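Local coordinates for protein LP04448p (Drosophila melanogaster, PDB 2QK2) that probably binds tubulin through its TOG domains and helps track growing microtubule plus ends, as in the XMAP215/Dis1 family, at residues L39-L42 and L43-P47; K86-A89 and K90-S93. All coordinates share one frame; numbering follows the deposited sequence.

Overall arrangement
Both contacts are local turns at the C-terminal ends of helices in the all-helical, HEAT-repeat TOG domain, and they come in series along the chain. Contact 1 spans the last turns of helix 29-45 and its exit at His46. Contact 2 starts at the end of helix 71-88 and runs through a 3-10 turn to helix 93-105. Their centres lie about 15 Å apart; the nearest atoms come to about 3 Å, but the contacts do not touch. Leu43 and Thr44 of contact 1 pack on Leu83, further up the helix that ends in contact 2; Leu49, just past contact 1, hydrogen-bonds Gly87 and Arg91. Two neighbouring helix ends of the solenoid are thereby tied together.

Contact 1. Residues L39-L42 and L43-P47; sequences LEKL and LTDHP
The imidazole of His46 approaches the carbonyl oxygen of Leu42 obliquely, with CD2 3.3 Å from Leu42 O, while Asp45 CB lies 3.9 Å above one ring face, over its centre. The same oxygen accepts a weak bond from His46 N (N-H...O angle 134°), as the i-to-i+4 bonding of helix 29-45 runs out at its C-terminal end in this HEAT-repeat TOG domain. The other flat group, the Asp45 carboxylate, turns back along the helix; its OD2 rests 3.2 Å from Lys41 CG and 3.0 Å from Lys41 O, two acceptors, so that carbonyl does not hold it. The lysine chain is fully extended, which leaves NZ 4.8 Å from Asp45 OD2, too far for a salt bridge, though the opposite charges probably attract weakly. Lys41 O is gripped by two donors arriving from the same face of its plane: Asp45 N at 2.8 Å and Thr44 OG1 at 2.9 Å. That second bond is available because Thr44 sets its hydroxyl between its own N and carbonyl carbon (chi1 63°). Leu39 CG meets Leu43 CD1 at 3.8 Å, the two leucines crossing obliquely one turn apart on the side facing helices 55-67 and 71-88. There Leu39 packs on Leu57, Leu61 and Cys80, whereas Leu43 reaches Leu83 and, in the loop between helices 2-5 and 20-24, Ile12.

Contact 2. Residues K86-A89 and K90-S93; sequences KGLA and KRFS
Gly87 O lies 3.2 Å from Arg91 NH2, oblique to the guanidinium, and the Gly87 backbone hydrogen-bonds to Leu49. Leu88 follows with the main apolar contribution. Its CG lies 3.9 Å from Arg91 CB, and its CD1 stands 4.0 Å above one guanidinium face, offset toward the rim. The other methyl, Leu88 CD2, comes to the edge of the Phe92 ring, in its plane and 4.0 Å from CD1 of that ring. The Leu88 side chain crosses both partners at about a right angle, wedged between arginine and phenylalanine. Leu88 O accepts from Arg91 N at 2.7 Å, an i-to-i+3 bond of the 3-10 turn that links helix 71-88 to helix 93-105 in this HEAT-repeat domain. Bends at chi2 (89°) and chi3 (59°) fold the Arg91 chain back beside Leu88 O; NH2 hydrogen-bonds Leu49 O and NH1 hydrogen-bonds Asn51 OD1. With an alanine here, Leu49 O and Asn51 OD1 would probably lose these donors, and Leu88 CD1 the guanidinium face beside it. Ala89 leaves the helix with positive phi (50°), redirecting the chain; its O receives Phe92 N at 3.0 Å, another such bond, followed by Ser93 N to Lys90 O, and the Phe92 side chain packs on Leu81 and Leu84 of helix 71-88 and Ile125 of helix 112-126.

Contact 1. Residues L39-L42 and L43-P47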
loop_
_atom_site.group_PDB
_atom_site.type_symbol
_atom_site.label_atom_id
_atom_site.label_comp_id
_atom_site.label_asym_id
_atom_site.label_seq_id
_atom_site.Cartn_x
_atom_site.Cartn_y
_atom_site.Cartn_z
ATOM N N LEU A 39 11.749 3.523 17.589
ATOM C CA LEU A 39 10.344 3.405 17.221
ATOM C C LEU A 39 10.048 2.013 16.677
ATOM O O LEU A 39 9.077 1.372 17.081
ATOM C CB LEU A 39 9.968 4.443 16.162
ATOM C CG LEU A 39 8.555 4.317 15.573
ATOM C CD1 LEU A 39 7.506 4.540 16.655
ATOM C CD2 LEU A 39 8.392 5.335 14.449
ATOM N N GLU A 40 10.885 1.541 15.758
ATOM C CA GLU A 40 10.652 0.223 15.186
ATOM C C GLU A 40 10.583 -0.848 16.269
ATOM O O GLU A 40 9.786 -1.780 16.171
ATOM C CB GLU A 40 11.732 -0.141 14.167
ATOM C CG GLU A 40 11.339 -1.364 13.341
ATOM C CD GLU A 40 12.251 -1.609 12.152
ATOM O OE1 GLU A 40 12.565 -0.639 11.420
ATOM O OE2 GLU A 40 12.642 -2.779 11.941
ATOM N N LYS A 41 11.406 -0.711 17.306
ATOM C CA LYS A 41 11.403 -1.688 18.393
ATOM C C LYS A 41 10.117 -1.591 19.213
ATOM O O LYS A 41 9.540 -2.612 19.609
ATOM C CB LYS A 41 12.611 -1.489 19.309
ATOM C CG LYS A 41 12.688 -2.528 20.423
ATOM C CD LYS A 41 13.848 -2.270 21.370
ATOM C CE LYS A 41 13.904 -3.325 22.465
ATOM N NZ LYS A 41 14.973 -3.020 23.461
ATOM N N LEU A 42 9.674 -0.365 19.480
ATOM C CA LEU A 42 8.438 -0.162 20.227
ATOM C C LEU A 42 7.276 -0.802 19.472
ATOM O O LEU A 42 6.435 -1.472 20.067
ATOM C CB LEU A 42 8.148 1.331 20.409
ATOM C CG LEU A 42 9.003 2.098 21.418
ATOM C CD1 LEU A 42 8.654 3.584 21.372
ATOM C CD2 LEU A 42 8.769 1.520 22.813
ATOM N N LEU A 43 7.237 -0.591 18.158
ATOM C CA LEU A 43 6.167 -1.133 17.328
ATOM C C LEU A 43 6.191 -2.661 17.252
ATOM O O LEU A 43 5.139 -3.299 17.187
ATOM C CB LEU A 43 6.237 -0.532 15.917
ATOM C CG LEU A 43 5.952 0.975 15.827
ATOM C CD1 LEU A 43 6.231 1.479 14.415
ATOM C CD2 LEU A 43 4.501 1.250 16.210
ATOM N N THR A 44 7.381 -3.253 17.259
ATOM C CA THR A 44 7.465 -4.706 17.202
ATOM C C THR A 44 7.158 -5.308 18.574
ATOM O O THR A 44 6.598 -6.394 18.658
ATOM C CB THR A 44 8.854 -5.194 16.725
ATOM O OG1 THR A 44 9.857 -4.786 17.659
ATOM C CG2 THR A 44 9.180 -4.615 15.362
ATOM N N ASP A 45 7.504 -4.605 19.649
ATOM C CA ASP A 45 7.226 -5.116 20.990
ATOM C C ASP A 45 5.756 -4.997 21.404
ATOM O O ASP A 45 5.290 -5.741 22.272
ATOM C CB ASP A 45 8.084 -4.404 22.045
ATOM C CG ASP A 45 9.557 -4.747 21.931
ATOM O OD1 ASP A 45 9.880 -5.897 21.563
ATOM O OD2 ASP A 45 10.395 -3.867 22.222
ATOM N N HIS A 46 5.027 -4.067 20.791
ATOM C CA HIS A 46 3.624 -3.856 21.136
ATOM C C HIS A 46 2.729 -3.841 19.902
ATOM O O HIS A 46 2.371 -2.777 19.395
ATOM C CB HIS A 46 3.487 -2.538 21.894
ATOM C CG HIS A 46 4.455 -2.402 23.025
ATOM N ND1 HIS A 46 4.420 -3.216 24.136
ATOM C CD2 HIS A 46 5.506 -1.566 23.204
ATOM C CE1 HIS A 46 5.406 -2.888 24.951
ATOM N NE2 HIS A 46 6.080 -1.889 24.409
ATOM N N PRO A 47 2.338 -5.029 19.416
ATOM C CA PRO A 47 1.483 -5.184 18.234
ATOM C C PRO A 47 0.102 -4.537 18.336
ATOM O O PRO A 47 -0.539 -4.272 17.317
ATOM C CB PRO A 47 1.409 -6.701 18.062
ATOM C CG PRO A 47 1.499 -7.196 19.466
ATOM C CD PRO A 47 2.604 -6.337 20.040
#

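Contact 2. Residues K86-A89 and K90-S93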
loop_
_atom_site.group_PDB
_atom_site.type_symbol
_atom_site.label_atom_id
_atom_site.label_comp_id
_atom_site.label_asym_id
_atom_site.label_seq_id
_atom_site.Cartn_x
_atom_site.Cartn_y
_atom_site.Cartn_z
ATOM N N LYS A 86 -0.739 -1.336 11.001
ATOM C CA LYS A 86 -1.214 -2.647 11.443
ATOM C C LYS A 86 -1.645 -2.642 12.907
ATOM O O LYS A 86 -2.616 -3.298 13.275
ATOM C CB LYS A 86 -0.124 -3.707 11.304
ATOM C CG LYS A 86 0.194 -4.148 9.898
ATOM C CD LYS A 86 1.073 -5.392 9.939
ATOM C CE LYS A 86 0.378 -6.515 10.711
ATOM N NZ LYS A 86 1.197 -7.756 10.822
ATOM N N GLY A 87 -0.899 -1.927 13.742
ATOM C CA GLY A 87 -1.211 -1.888 15.160
ATOM C C GLY A 87 -2.449 -1.092 15.504
ATOM O O GLY A 87 -3.019 -1.261 16.583
ATOM N N LEU A 88 -2.860 -0.226 14.586
ATOM C CA LEU A 88 -4.028 0.627 14.773
ATOM C C LEU A 88 -5.231 0.089 13.999
ATOM O O LEU A 88 -6.374 0.456 14.278
ATOM C CB LEU A 88 -3.708 2.047 14.290
ATOM C CG LEU A 88 -3.477 3.209 15.272
ATOM C CD1 LEU A 88 -3.090 2.718 16.647
ATOM C CD2 LEU A 88 -2.409 4.123 14.698
ATOM N N ALA A 89 -4.966 -0.770 13.020
ATOM C CA ALA A 89 -6.027 -1.343 12.194
ATOM C C ALA A 89 -6.929 -0.220 11.684
ATOM O O ALA A 89 -6.438 0.762 11.133
ATOM C CB ALA A 89 -6.830 -2.361 13.003
ATOM N N LYS A 90 -8.239 -0.347 11.883
ATOM C CA LYS A 90 -9.180 0.673 11.419
ATOM C C LYS A 90 -8.964 2.033 12.069
ATOM O O LYS A 90 -9.406 3.050 11.536
ATOM C CB LYS A 90 -10.623 0.225 11.663
ATOM C CG LYS A 90 -11.003 -1.074 10.960
ATOM C CD LYS A 90 -11.075 -0.915 9.452
ATOM C CE LYS A 90 -11.405 -2.245 8.788
ATOM N NZ LYS A 90 -12.665 -2.838 9.329
ATOM N N ARG A 91 -8.301 2.057 13.223
ATOM C CA ARG A 91 -8.029 3.318 13.910
ATOM C C ARG A 91 -7.071 4.184 13.085
ATOM O O ARG A 91 -6.832 5.343 13.420
ATOM C CB ARG A 91 -7.408 3.073 15.294
ATOM C CG ARG A 91 -8.387 2.820 16.442
ATOM C CD ARG A 91 -8.739 1.348 16.618
ATOM N NE ARG A 91 -7.571 0.500 16.874
ATOM C CZ ARG A 91 -6.731 0.639 17.899
ATOM N NH1 ARG A 91 -6.908 1.605 18.793
ATOM N NH2 ARG A 91 -5.704 -0.193 18.029
ATOM N N PHE A 92 -6.527 3.625 12.006
ATOM C CA PHE A 92 -5.591 4.368 11.158
ATOM C C PHE A 92 -6.300 5.093 10.014
ATOM O O PHE A 92 -5.707 5.948 9.351
ATOM C CB PHE A 92 -4.529 3.414 10.571
ATOM C CG PHE A 92 -3.343 4.127 9.956
ATOM C CD1 PHE A 92 -2.261 4.520 10.747
ATOM C CD2 PHE A 92 -3.330 4.444 8.596
ATOM C CE1 PHE A 92 -1.181 5.223 10.191
ATOM C CE2 PHE A 92 -2.260 5.147 8.032
ATOM C CZ PHE A 92 -1.182 5.537 8.831
ATOM N N SER A 93 -7.575 4.766 9.803
ATOM C CA SER A 93 -8.354 5.338 8.703
ATOM C C SER A 93 -8.204 6.832 8.446
ATOM O O SER A 93 -8.115 7.254 7.293
ATOM C CB SER A 93 -9.845 4.999 8.867
ATOM O OG SER A 93 -10.414 5.659 9.984
#